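Local coordinates for NOL1/NOP2/sun family protein (Enterococcus faecium, PDB 3M4X), which probably methylates cytosine in ribosomal RNA, as an RsmF-like enzyme with a Rossmann-type methyltransferase domain and a PUA-like RNA-binding domain, at residues N43-A48 with W153-A158; A84-S89 with D431-G436; L112-G117 with K144-N149; Y339-R344 with L352-E357. All blocks are in the same frame, centred on the assembly; numbering follows the deposited sequence.

Interactions 1 and 2, centred about 10 Å apart, cross along the chain: residues 43-48 and 84-89 of the N-terminal family region touch each other while one packs on the methyltransferase region at 153-158 and the other on the PUA-like region at 431-436. Interaction 3 lies about 15 Å from interaction 1, centre to centre, inside its loop; both use helix 140-153 or its terminal turn. Interaction 4, in the sheet between methyltransferase and PUA-like parts, follows 1 and 3, its centre about 22 Å from that of 3, and touches interaction 1 where P356 packs on N157. Both 3 and 4 nest inside the loop closed by 2. Only 1 and 2 bridge regions; 3 and 4 are internal.

Interaction 1. Residues N43-A48 with W153-A158; sequences NPLKPA and WGVSNA
N43 meets W153 where a type I turn, N43 to K46, lies against the end of helix 140-153. G154 closes that helix in a Schellman motif with positive phi, a conformation easy for glycine, and the CA atoms of L45 and G154 are 7.0 Å apart. Within the turn, K46 N bonds to N43 O, and L45 N reaches N43 OD1 at 2.9 Å from above the carbonyl plane, an Asx turn.

The N43 side chain lies flat over the W153 indole, amide and ring planes 12° apart. Its CG stands anti to the backbone N (chi1 -170°), which carries the amide over the ring: ND2 is 3.1 Å from W153 CD2, while CB makes a CH-pi contact 3.6 Å from the centroid of the W153 six-membered ring. ND2 also donates to W153 O at 2.8 Å, with the acceptor in the amide plane, and a further bond goes to G85 O. L45 CD1 fills in beside W153 CD1 at 4.0 Å and V155 CG2 at 4.3 Å. K46 passes its CE 3.3 Å from W153 O, and its NZ bonds to the carbonyl oxygens of A84, L390 and R152.

Asparagine suits its place because one flat amide can stack and bond at once: OD1 holds its own turn, and ND2 donates to two carbonyl oxygens. The buried lysine, ringed by carbonyl oxygens, would probably keep its charge.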
loop_
_atom_site.group_PDB
_atom_site.type_symbol
_atom_site.label_atom_id
_atom_site.label_comp_id
_atom_site.label_asym_id
_atom_site.label_seq_id
_atom_site.Cartn_x
_atom_site.Cartn_y
_atom_site.Cartn_z
ATOM N N ASN A 43 8.969 0.280 -8.477
ATOM C CA ASN A 43 7.589 0.066 -8.863
ATOM C C ASN A 43 7.465 -0.601 -10.237
ATOM O O ASN A 43 7.677 0.042 -11.265
ATOM C CB ASN A 43 6.846 1.409 -8.836
ATOM C CG ASN A 43 5.354 1.245 -9.001
ATOM O OD1 ASN A 43 4.885 0.158 -9.292
ATOM N ND2 ASN A 43 4.605 2.324 -8.823
ATOM N N PRO A 44 7.136 -1.903 -10.247
ATOM C CA PRO A 44 6.970 -2.700 -11.470
ATOM C C PRO A 44 5.742 -2.267 -12.265
ATOM O O PRO A 44 5.595 -2.657 -13.419
ATOM C CB PRO A 44 6.754 -4.129 -10.956
ATOM C CG PRO A 44 6.989 -4.084 -9.467
ATOM C CD PRO A 44 6.873 -2.678 -9.016
ATOM N N LEU A 45 4.865 -1.479 -11.653
ATOM C CA LEU A 45 3.732 -0.917 -12.386
ATOM C C LEU A 45 4.148 0.188 -13.362
ATOM O O LEU A 45 3.417 0.492 -14.310
ATOM C CB LEU A 45 2.673 -0.388 -11.420
ATOM C CG LEU A 45 2.115 -1.430 -10.439
ATOM C CD1 LEU A 45 1.170 -0.778 -9.450
ATOM C CD2 LEU A 45 1.422 -2.583 -11.183
ATOM N N LYS A 46 5.323 0.778 -13.138
ATOM C CA LYS A 46 5.770 1.926 -13.927
ATOM C C LYS A 46 6.588 1.541 -15.162
ATOM O O LYS A 46 7.286 0.540 -15.160
ATOM C CB LYS A 46 6.588 2.882 -13.049
ATOM C CG LYS A 46 5.834 3.444 -11.848
ATOM C CD LYS A 46 4.842 4.517 -12.289
ATOM C CE LYS A 46 3.996 4.954 -11.113
ATOM N NZ LYS A 46 3.393 6.290 -11.303
ATOM N N PRO A 47 6.497 2.349 -16.228
ATOM C CA PRO A 47 7.397 2.196 -17.384
ATOM C C PRO A 47 8.860 2.244 -16.947
ATOM O O PRO A 47 9.264 3.252 -16.375
ATOM C CB PRO A 47 7.101 3.443 -18.239
ATOM C CG PRO A 47 5.761 3.928 -17.805
ATOM C CD PRO A 47 5.566 3.486 -16.372
ATOM N N ALA A 48 9.634 1.200 -17.222
ATOM C CA ALA A 48 11.053 1.173 -16.834
ATOM C C ALA A 48 11.275 1.500 -15.362
ATOM O O ALA A 48 12.184 2.248 -15.014
ATOM C CB ALA A 48 11.866 2.144 -17.705
ATOM N N TRP A 153 1.422 5.959 -6.924
ATOM C CA TRP A 153 1.998 4.661 -7.224
ATOM C C TRP A 153 1.451 4.162 -8.540
ATOM O O TRP A 153 1.968 3.202 -9.106
ATOM C CB TRP A 153 1.649 3.674 -6.091
ATOM C CG TRP A 153 2.499 2.428 -6.022
ATOM C CD1 TRP A 153 2.065 1.133 -6.105
ATOM C CD2 TRP A 153 3.924 2.362 -5.824
ATOM N NE1 TRP A 153 3.131 0.268 -5.988
ATOM C CE2 TRP A 153 4.282 0.997 -5.816
ATOM C CE3 TRP A 153 4.930 3.326 -5.666
ATOM C CZ2 TRP A 153 5.601 0.570 -5.653
ATOM C CZ3 TRP A 153 6.253 2.896 -5.513
ATOM C CH2 TRP A 153 6.570 1.533 -5.505
ATOM N N GLY A 154 0.393 4.812 -9.025
ATOM C CA GLY A 154 -0.175 4.463 -10.316
ATOM C C GLY A 154 -1.129 3.280 -10.313
ATOM O O GLY A 154 -1.294 2.600 -11.323
ATOM N N VAL A 155 -1.783 3.042 -9.183
ATOM C CA VAL A 155 -2.691 1.896 -9.057
ATOM C C VAL A 155 -4.031 2.236 -9.671
ATOM O O VAL A 155 -4.649 3.232 -9.308
ATOM C CB VAL A 155 -2.906 1.532 -7.585
ATOM C CG1 VAL A 155 -3.849 0.312 -7.442
ATOM C CG2 VAL A 155 -1.562 1.293 -6.915
ATOM N N SER A 156 -4.485 1.401 -10.592
ATOM C CA SER A 156 -5.718 1.679 -11.314
ATOM C C SER A 156 -6.900 0.814 -10.883
ATOM O O SER A 156 -8.017 1.086 -11.280
ATOM C CB SER A 156 -5.490 1.533 -12.820
ATOM O OG SER A 156 -4.955 0.257 -13.118
ATOM N N ASN A 157 -6.662 -0.211 -10.063
ATOM C CA ASN A 157 -7.725 -1.149 -9.689
ATOM C C ASN A 157 -8.069 -1.148 -8.186
ATOM O O ASN A 157 -8.530 -2.157 -7.644
ATOM C CB ASN A 157 -7.366 -2.575 -10.134
ATOM C CG ASN A 157 -6.130 -3.112 -9.427
ATOM O OD1 ASN A 157 -5.323 -2.339 -8.907
ATOM N ND2 ASN A 157 -5.975 -4.438 -9.403
ATOM N N ALA A 158 -7.858 -0.017 -7.521
ATOM C CA ALA A 158 -8.082 0.051 -6.084
ATOM C C ALA A 158 -9.327 0.852 -5.715
ATOM O O ALA A 158 -9.660 1.843 -6.366
ATOM C CB ALA A 158 -6.855 0.623 -5.376
#

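Interaction 2. Residues A84-S89 with D431-G436; sequences AGYEYS and DKIPVG
The Y86 ring takes I433 on one face, while the backbone of A84 and the water that joins A84 O to P434 O lie in the ring plane at its edge. I433 CG1 stands 4.2 Å from the centroid of the Y86 ring, 20° off the normal and displaced toward the rim, a CH-pi contact. The second branch of the isoleucine lies on the same face, farther out, its CG2 above the rim and 3.4 Å from Y86 CE1. Near the ring plane by the hydroxyl, P434 CD lies 3.4 Å from Y86 OH, the proline and tyrosine side chains crossing at about a right angle. The hydroxyl is bonded to P47 O, so the polar tip of this buried ring is satisfied.

A84 supplies the other hydrophobic contact. Its CB sits 3.3 Å from I433 CG2, tighter than usual for two carbons, and 3.7 Å from P434 O; a methyl group fits such a close approach of backbones, the CA atoms of A84 and V435 being 5.3 Å apart. The isoleucine holds its CG2 anti to the backbone N and its CG1 beside it (chi1 -53°), which sends one branch to A84 and Y86, the other over the ring. The water is 2.7 Å from P434 O and 3.3 Å from A84 O.

G85, with positive phi, completes the Schellman motif ending helix 80-83. Of strand 433-441, I433 makes the junction with M52 of helix 49-56 and F80 and L81 of helix 80-83, while P434 and V435 pack within the PUA-like sheet on L427 and L428.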
loop_
_atom_site.group_PDB
_atom_site.type_symbol
_atom_site.label_atom_id
_atom_site.label_comp_id
_atom_site.label_asym_id
_atom_site.label_seq_id
_atom_site.Cartn_x
_atom_site.Cartn_y
_atom_site.Cartn_z
ATOM N N ALA A 84 6.830 10.899 -8.980
ATOM C CA ALA A 84 6.163 10.127 -10.026
ATOM C C ALA A 84 5.845 8.703 -9.619
ATOM O O ALA A 84 5.422 7.914 -10.459
ATOM C CB ALA A 84 7.000 10.113 -11.294
ATOM N N GLY A 85 6.096 8.371 -8.353
ATOM C CA GLY A 85 5.761 7.057 -7.825
ATOM C C GLY A 85 6.715 5.923 -8.156
ATOM O O GLY A 85 6.309 4.765 -8.163
ATOM N N TYR A 86 7.978 6.247 -8.420
ATOM C CA TYR A 86 8.960 5.227 -8.774
ATOM C C TYR A 86 9.631 4.670 -7.529
ATOM O O TYR A 86 10.407 3.725 -7.595
ATOM C CB TYR A 86 10.003 5.784 -9.766
ATOM C CG TYR A 86 9.533 5.710 -11.212
ATOM C CD1 TYR A 86 8.388 6.369 -11.622
ATOM C CD2 TYR A 86 10.228 4.953 -12.150
ATOM C CE1 TYR A 86 7.938 6.283 -12.962
ATOM C CE2 TYR A 86 9.807 4.865 -13.469
ATOM C CZ TYR A 86 8.662 5.531 -13.869
ATOM O OH TYR A 86 8.257 5.432 -15.173
ATOM N N GLU A 87 9.335 5.277 -6.393
ATOM C CA GLU A 87 9.897 4.828 -5.129
ATOM C C GLU A 87 8.879 4.988 -4.040
ATOM O O GLU A 87 8.166 5.991 -3.989
ATOM C CB GLU A 87 11.142 5.619 -4.753
ATOM C CG GLU A 87 12.242 5.494 -5.766
ATOM C CD GLU A 87 13.473 6.262 -5.378
ATOM O OE1 GLU A 87 14.528 5.959 -5.954
ATOM O OE2 GLU A 87 13.390 7.151 -4.501
ATOM N N TYR A 88 8.811 3.977 -3.186
ATOM C CA TYR A 88 7.991 4.025 -1.988
ATOM C C TYR A 88 8.903 3.685 -0.820
ATOM O O TYR A 88 9.500 2.606 -0.789
ATOM C CB TYR A 88 6.846 3.007 -2.065
ATOM C CG TYR A 88 5.718 3.330 -1.127
ATOM C CD1 TYR A 88 4.609 4.035 -1.575
ATOM C CD2 TYR A 88 5.766 2.958 0.219
ATOM C CE1 TYR A 88 3.578 4.353 -0.721
ATOM C CE2 TYR A 88 4.733 3.274 1.082
ATOM C CZ TYR A 88 3.645 3.977 0.603
ATOM O OH TYR A 88 2.608 4.306 1.437
ATOM N N SER A 89 9.044 4.603 0.124
ATOM C CA SER A 89 9.873 4.309 1.290
ATOM C C SER A 89 9.093 3.458 2.285
ATOM O O SER A 89 7.930 3.724 2.571
ATOM C CB SER A 89 10.436 5.580 1.939
ATOM O OG SER A 89 9.404 6.452 2.348
ATOM N N ASP A 431 12.771 11.553 -19.317
ATOM C CA ASP A 431 13.473 10.357 -19.774
ATOM C C ASP A 431 12.428 9.319 -20.148
ATOM O O ASP A 431 11.935 9.317 -21.283
ATOM C CB ASP A 431 14.449 9.830 -18.712
ATOM C CG ASP A 431 15.369 8.731 -19.247
ATOM O OD1 ASP A 431 15.025 8.065 -20.252
ATOM O OD2 ASP A 431 16.452 8.531 -18.663
ATOM N N LYS A 432 12.061 8.461 -19.195
ATOM C CA LYS A 432 10.993 7.489 -19.428
ATOM C C LYS A 432 9.885 7.584 -18.379
ATOM O O LYS A 432 8.956 6.770 -18.354
ATOM C CB LYS A 432 11.566 6.072 -19.477
ATOM C CG LYS A 432 12.315 5.738 -20.764
ATOM C CD LYS A 432 12.738 4.279 -20.765
ATOM C CE LYS A 432 13.687 3.995 -21.920
ATOM N NZ LYS A 432 14.171 2.586 -21.916
ATOM N N ILE A 433 9.982 8.595 -17.524
ATOM C CA ILE A 433 9.062 8.744 -16.405
ATOM C C ILE A 433 7.934 9.711 -16.729
ATOM O O ILE A 433 8.183 10.901 -16.950
ATOM C CB ILE A 433 9.770 9.312 -15.181
ATOM C CG1 ILE A 433 11.012 8.499 -14.840
ATOM C CG2 ILE A 433 8.813 9.376 -13.998
ATOM C CD1 ILE A 433 11.903 9.195 -13.823
ATOM N N PRO A 434 6.684 9.209 -16.732
ATOM C CA PRO A 434 5.515 10.082 -16.883
ATOM C C PRO A 434 5.320 10.871 -15.599
ATOM O O PRO A 434 5.116 10.276 -14.531
ATOM C CB PRO A 434 4.345 9.090 -17.088
ATOM C CG PRO A 434 4.995 7.815 -17.542
ATOM C CD PRO A 434 6.309 7.784 -16.764
ATOM N N VAL A 435 5.384 12.194 -15.681
ATOM C CA VAL A 435 5.306 12.984 -14.463
ATOM C C VAL A 435 4.003 13.742 -14.292
ATOM O O VAL A 435 3.779 14.351 -13.247
ATOM C CB VAL A 435 6.494 13.949 -14.341
ATOM C CG1 VAL A 435 7.787 13.164 -14.402
ATOM C CG2 VAL A 435 6.461 14.998 -15.452
ATOM N N GLY A 436 3.134 13.699 -15.305
ATOM C CA GLY A 436 1.896 14.462 -15.258
ATOM C C GLY A 436 1.432 14.999 -16.606
ATOM O O GLY A 436 2.121 14.845 -17.610
HETATM O O HOH W 1 4.515 7.798 -13.627
#

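Interaction 3. Residues L112-G117 with K144-N149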
loop_
_atom_site.group_PDB
_atom_site.type_symbol
_atom_site.label_atom_id
_atom_site.label_comp_id
_atom_site.label_asym_id
_atom_site.label_seq_id
_atom_site.Cartn_x
_atom_site.Cartn_y
_atom_site.Cartn_z
ATOM N N LEU A 112 -6.832 -4.320 5.287
ATOM C CA LEU A 112 -7.836 -3.861 6.249
ATOM C C LEU A 112 -7.411 -2.661 7.112
ATOM O O LEU A 112 -8.209 -1.774 7.391
ATOM C CB LEU A 112 -8.299 -5.035 7.113
ATOM C CG LEU A 112 -9.474 -4.831 8.066
ATOM C CD1 LEU A 112 -10.741 -4.413 7.328
ATOM C CD2 LEU A 112 -9.714 -6.106 8.825
ATOM N N CYS A 113 -6.151 -2.626 7.523
ATOM C CA CYS A 113 -5.624 -1.487 8.272
ATOM C C CYS A 113 -4.441 -0.890 7.516
ATOM O O CYS A 113 -3.291 -1.215 7.800
ATOM C CB CYS A 113 -5.197 -1.952 9.668
ATOM S SG CYS A 113 -6.438 -2.986 10.472
ATOM N N ALA A 114 -4.726 0.011 6.582
ATOM C CA ALA A 114 -3.840 0.178 5.419
ATOM C C ALA A 114 -2.847 1.340 5.393
ATOM O O ALA A 114 -1.825 1.233 4.736
ATOM C CB ALA A 114 -4.655 0.176 4.155
ATOM N N ALA A 115 -3.147 2.442 6.076
ATOM C CA ALA A 115 -2.231 3.590 6.120
ATOM C C ALA A 115 -0.892 3.225 6.774
ATOM O O ALA A 115 -0.853 2.440 7.719
ATOM C CB ALA A 115 -2.872 4.754 6.848
ATOM N N PRO A 116 0.213 3.811 6.282
ATOM C CA PRO A 116 0.311 4.839 5.233
ATOM C C PRO A 116 0.153 4.314 3.801
ATOM O O PRO A 116 -0.112 5.109 2.885
ATOM C CB PRO A 116 1.734 5.395 5.408
ATOM C CG PRO A 116 2.326 4.693 6.588
ATOM C CD PRO A 116 1.537 3.458 6.823
ATOM N N GLY A 117 0.324 3.007 3.609
ATOM C CA GLY A 117 0.094 2.379 2.317
ATOM C C GLY A 117 1.270 1.519 1.872
ATOM O O GLY A 117 1.340 1.104 0.720
ATOM N N LYS A 144 -6.797 9.847 3.475
ATOM C CA LYS A 144 -6.468 10.834 2.452
ATOM C C LYS A 144 -5.035 10.624 1.967
ATOM O O LYS A 144 -4.765 10.632 0.758
ATOM C CB LYS A 144 -6.650 12.250 3.012
ATOM C CG LYS A 144 -6.564 13.380 1.989
ATOM C CD LYS A 144 -7.854 13.527 1.186
ATOM C CE LYS A 144 -7.826 14.796 0.323
ATOM N NZ LYS A 144 -9.073 15.014 -0.482
ATOM N N ILE A 145 -4.132 10.429 2.929
ATOM C CA ILE A 145 -2.725 10.152 2.679
ATOM C C ILE A 145 -2.597 8.855 1.912
ATOM O O ILE A 145 -1.862 8.767 0.933
ATOM C CB ILE A 145 -1.940 10.012 4.003
ATOM C CG1 ILE A 145 -2.158 11.241 4.882
ATOM C CG2 ILE A 145 -0.443 9.812 3.748
ATOM C CD1 ILE A 145 -1.775 12.525 4.202
ATOM N N LEU A 146 -3.321 7.843 2.368
ATOM C CA LEU A 146 -3.323 6.559 1.701
ATOM C C LEU A 146 -3.807 6.683 0.253
ATOM O O LEU A 146 -3.203 6.149 -0.679
ATOM C CB LEU A 146 -4.210 5.596 2.481
ATOM C CG LEU A 146 -4.528 4.293 1.771
ATOM C CD1 LEU A 146 -3.225 3.555 1.494
ATOM C CD2 LEU A 146 -5.466 3.474 2.637
ATOM N N SER A 147 -4.905 7.391 0.072
ATOM C CA SER A 147 -5.453 7.624 -1.259
ATOM C C SER A 147 -4.431 8.335 -2.163
ATOM O O SER A 147 -4.249 7.970 -3.320
ATOM C CB SER A 147 -6.760 8.422 -1.156
ATOM O OG SER A 147 -7.230 8.810 -2.432
ATOM N N GLU A 148 -3.735 9.325 -1.625
ATOM C CA GLU A 148 -2.750 10.037 -2.435
ATOM C C GLU A 148 -1.537 9.186 -2.809
ATOM O O GLU A 148 -0.986 9.343 -3.902
ATOM C CB GLU A 148 -2.364 11.368 -1.789
ATOM C CG GLU A 148 -3.510 12.374 -1.896
ATOM C CD GLU A 148 -3.300 13.632 -1.077
ATOM O OE1 GLU A 148 -2.156 13.874 -0.634
ATOM O OE2 GLU A 148 -4.285 14.382 -0.885
ATOM N N ASN A 149 -1.147 8.257 -1.938
ATOM C CA ASN A 149 -0.047 7.340 -2.265
ATOM C C ASN A 149 -0.435 6.299 -3.326
ATOM O O ASN A 149 0.371 5.954 -4.186
ATOM C CB ASN A 149 0.503 6.645 -1.012
ATOM C CG ASN A 149 1.508 7.506 -0.246
ATOM O OD1 ASN A 149 2.489 8.013 -0.809
ATOM N ND2 ASN A 149 1.283 7.646 1.057
#
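A114 is the first residue of 112-117 to touch helix 140-153, its CB meeting L146 CD2 at 3.7 Å. The small methyl group suits a site packed between this leucine and T135 of strand 132-136. In L146 a chi1 of 169° swings CG away from the backbone N, from where one methyl reaches A114 and the other G117. A115 follows with its backbone N 4.3 Å from the same L146 CD2; that N donates to E137 OE1.

The segment is the loop between strand 108-111 and helix 118-127 of a Rossmann-fold methyltransferase. In this family the glycine-rich loop after the first strand borders the pocket for S-adenosylmethionine, and the CAAPG sequence of this loop is consistent with that role.

P116, preceded by a cis peptide bond, turns its carbonyl to the helix. P116 O lies 3.7 Å from L146 CA and takes a weak bond from N149 ND2 at 3.4 Å, with an angle of 139°; the stronger polar partner of N149 is R152, through OD1. G117, the N-cap residue of helix 118-127, brings its CA to 3.6 Å from L146 CD1, a closeness suited to a residue without a side chain.

Interaction 4. Residues Y339-R344 with L352-E357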
loop_
_atom_site.group_PDB
_atom_site.type_symbol
_atom_site.label_atom_id
_atom_site.label_comp_id
_atom_site.label_asym_id
_atom_site.label_seq_id
_atom_site.Cartn_x
_atom_site.Cartn_y
_atom_site.Cartn_z
ATOM N N TYR A 339 -6.418 6.261 -25.305
ATOM C CA TYR A 339 -6.688 5.426 -24.135
ATOM C C TYR A 339 -8.112 4.868 -24.229
ATOM O O TYR A 339 -9.045 5.595 -24.562
ATOM C CB TYR A 339 -6.531 6.232 -22.840
ATOM C CG TYR A 339 -6.923 5.470 -21.588
ATOM C CD1 TYR A 339 -5.969 4.784 -20.842
ATOM C CD2 TYR A 339 -8.247 5.429 -21.160
ATOM C CE1 TYR A 339 -6.325 4.083 -19.707
ATOM C CE2 TYR A 339 -8.609 4.729 -20.025
ATOM C CZ TYR A 339 -7.646 4.058 -19.305
ATOM O OH TYR A 339 -7.996 3.359 -18.175
ATOM N N GLU A 340 -8.271 3.582 -23.940
ATOM C CA GLU A 340 -9.595 2.975 -23.906
ATOM C C GLU A 340 -9.868 2.326 -22.546
ATOM O O GLU A 340 -9.070 1.529 -22.056
ATOM C CB GLU A 340 -9.735 1.950 -25.030
ATOM C CG GLU A 340 -11.123 1.345 -25.163
ATOM C CD GLU A 340 -11.376 0.760 -26.548
ATOM O OE1 GLU A 340 -10.397 0.474 -27.276
ATOM O OE2 GLU A 340 -12.559 0.592 -26.912
ATOM N N ALA A 341 -11.006 2.671 -21.951
ATOM C CA ALA A 341 -11.356 2.223 -20.602
ATOM C C ALA A 341 -11.640 0.729 -20.545
ATOM O O ALA A 341 -12.165 0.157 -21.495
ATOM C CB ALA A 341 -12.558 3.002 -20.096
ATOM N N THR A 342 -11.299 0.105 -19.423
ATOM C CA THR A 342 -11.579 -1.313 -19.210
ATOM C C THR A 342 -12.723 -1.561 -18.206
ATOM O O THR A 342 -13.547 -2.450 -18.409
ATOM C CB THR A 342 -10.307 -2.090 -18.786
ATOM O OG1 THR A 342 -9.758 -2.759 -19.927
ATOM C CG2 THR A 342 -10.623 -3.132 -17.716
ATOM N N GLY A 343 -12.776 -0.776 -17.134
ATOM C CA GLY A 343 -13.847 -0.904 -16.160
ATOM C C GLY A 343 -15.038 -0.034 -16.512
ATOM O O GLY A 343 -15.110 0.499 -17.617
ATOM N N ARG A 344 -15.969 0.121 -15.576
ATOM C CA ARG A 344 -17.169 0.922 -15.817
ATOM C C ARG A 344 -16.891 2.405 -15.612
ATOM O O ARG A 344 -16.159 2.778 -14.706
ATOM C CB ARG A 344 -18.300 0.490 -14.882
ATOM C CG ARG A 344 -18.322 -0.991 -14.580
ATOM C CD ARG A 344 -19.733 -1.469 -14.281
ATOM N NE ARG A 344 -20.327 -0.804 -13.123
ATOM C CZ ARG A 344 -21.632 -0.579 -12.985
ATOM N NH1 ARG A 344 -22.477 -0.955 -13.938
ATOM N NH2 ARG A 344 -22.092 0.030 -11.900
ATOM N N LEU A 352 -14.722 11.913 -13.450
ATOM C CA LEU A 352 -14.887 10.669 -14.195
ATOM C C LEU A 352 -14.004 9.569 -13.598
ATOM O O LEU A 352 -12.802 9.755 -13.417
ATOM C CB LEU A 352 -14.542 10.890 -15.667
ATOM C CG LEU A 352 -14.771 9.737 -16.638
ATOM C CD1 LEU A 352 -16.242 9.334 -16.641
ATOM C CD2 LEU A 352 -14.327 10.143 -18.038
ATOM N N TRP A 353 -14.604 8.425 -13.292
ATOM C CA TRP A 353 -13.884 7.328 -12.669
ATOM C C TRP A 353 -14.031 6.090 -13.503
ATOM O O TRP A 353 -15.069 5.859 -14.117
ATOM C CB TRP A 353 -14.455 7.024 -11.280
ATOM C CG TRP A 353 -14.158 8.054 -10.266
ATOM C CD1 TRP A 353 -14.925 9.136 -9.946
ATOM C CD2 TRP A 353 -13.016 8.099 -9.412
ATOM N NE1 TRP A 353 -14.319 9.861 -8.947
ATOM C CE2 TRP A 353 -13.139 9.246 -8.608
ATOM C CE3 TRP A 353 -11.888 7.290 -9.255
ATOM C CZ2 TRP A 353 -12.188 9.597 -7.662
ATOM C CZ3 TRP A 353 -10.946 7.642 -8.316
ATOM C CH2 TRP A 353 -11.098 8.783 -7.535
ATOM N N GLU A 354 -12.998 5.265 -13.503
ATOM C CA GLU A 354 -13.096 3.971 -14.145
ATOM C C GLU A 354 -12.975 2.964 -13.030
ATOM O O GLU A 354 -11.936 2.887 -12.373
ATOM C CB GLU A 354 -11.977 3.784 -15.169
ATOM C CG GLU A 354 -11.941 2.401 -15.800
ATOM C CD GLU A 354 -10.827 2.263 -16.807
ATOM O OE1 GLU A 354 -10.335 3.303 -17.292
ATOM O OE2 GLU A 354 -10.436 1.119 -17.109
ATOM N N VAL A 355 -14.047 2.207 -12.815
ATOM C CA VAL A 355 -14.164 1.324 -11.666
ATOM C C VAL A 355 -14.077 -0.127 -12.108
ATOM O O VAL A 355 -14.696 -0.513 -13.091
ATOM C CB VAL A 355 -15.511 1.538 -10.949
ATOM C CG1 VAL A 355 -15.523 0.801 -9.622
ATOM C CG2 VAL A 355 -15.755 3.015 -10.730
ATOM N N PRO A 356 -13.302 -0.939 -11.378
ATOM C CA PRO A 356 -13.147 -2.340 -11.763
ATOM C C PRO A 356 -14.486 -3.046 -11.766
ATOM O O PRO A 356 -15.386 -2.710 -11.000
ATOM C CB PRO A 356 -12.250 -2.904 -10.664
ATOM C CG PRO A 356 -11.522 -1.725 -10.143
ATOM C CD PRO A 356 -12.507 -0.611 -10.189
ATOM N N GLU A 357 -14.617 -4.026 -12.639
ATOM C CA GLU A 357 -15.879 -4.714 -12.783
ATOM C C GLU A 357 -16.165 -5.528 -11.529
ATOM O O GLU A 357 -17.314 -5.820 -11.227
ATOM C CB GLU A 357 -15.850 -5.608 -14.020
ATOM C CG GLU A 357 -17.211 -5.823 -14.627
ATOM C CD GLU A 357 -17.823 -4.531 -15.122
ATOM O OE1 GLU A 357 -17.070 -3.679 -15.638
ATOM O OE2 GLU A 357 -19.054 -4.365 -14.995
#
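E354 and Y339 join at the start of a beta hairpin, where strands 344-348 and 351-355 pair antiparallel at the edge of a four-stranded sheet. R344 and V355 form a hydrogen-bonded pair: R344 N donates to V355 O and V355 N to R344 O, each 2.9 Å, so these backbone atoms are satisfied.

The incoming loop is bound by the buried carboxylate of E354. Its extended side chain, chi1 175°, carries the two oxygens to different donors. OE1, which sits at the edge of the Y339 ring and in its plane, accepts from Y339 OH on its syn side, 2.5 Å away. OE2 accepts from T342 N at 2.7 Å and G343 N at 3.0 Å, both from one face of its plane. Three donors would probably stabilise the negative charge. Glutamate is long enough to bring its carboxylate to these N-H groups and to Y339 OH, with A341 CB packing beside OE1. G343 lets its CA come 3.2 Å from V355 O, where a side chain would collide.

On the solvent side R344 crosses E357 at about a right angle; the charged groups stay beyond salt-bridge range, and R344 CD lies 3.1 Å from E357 OE2.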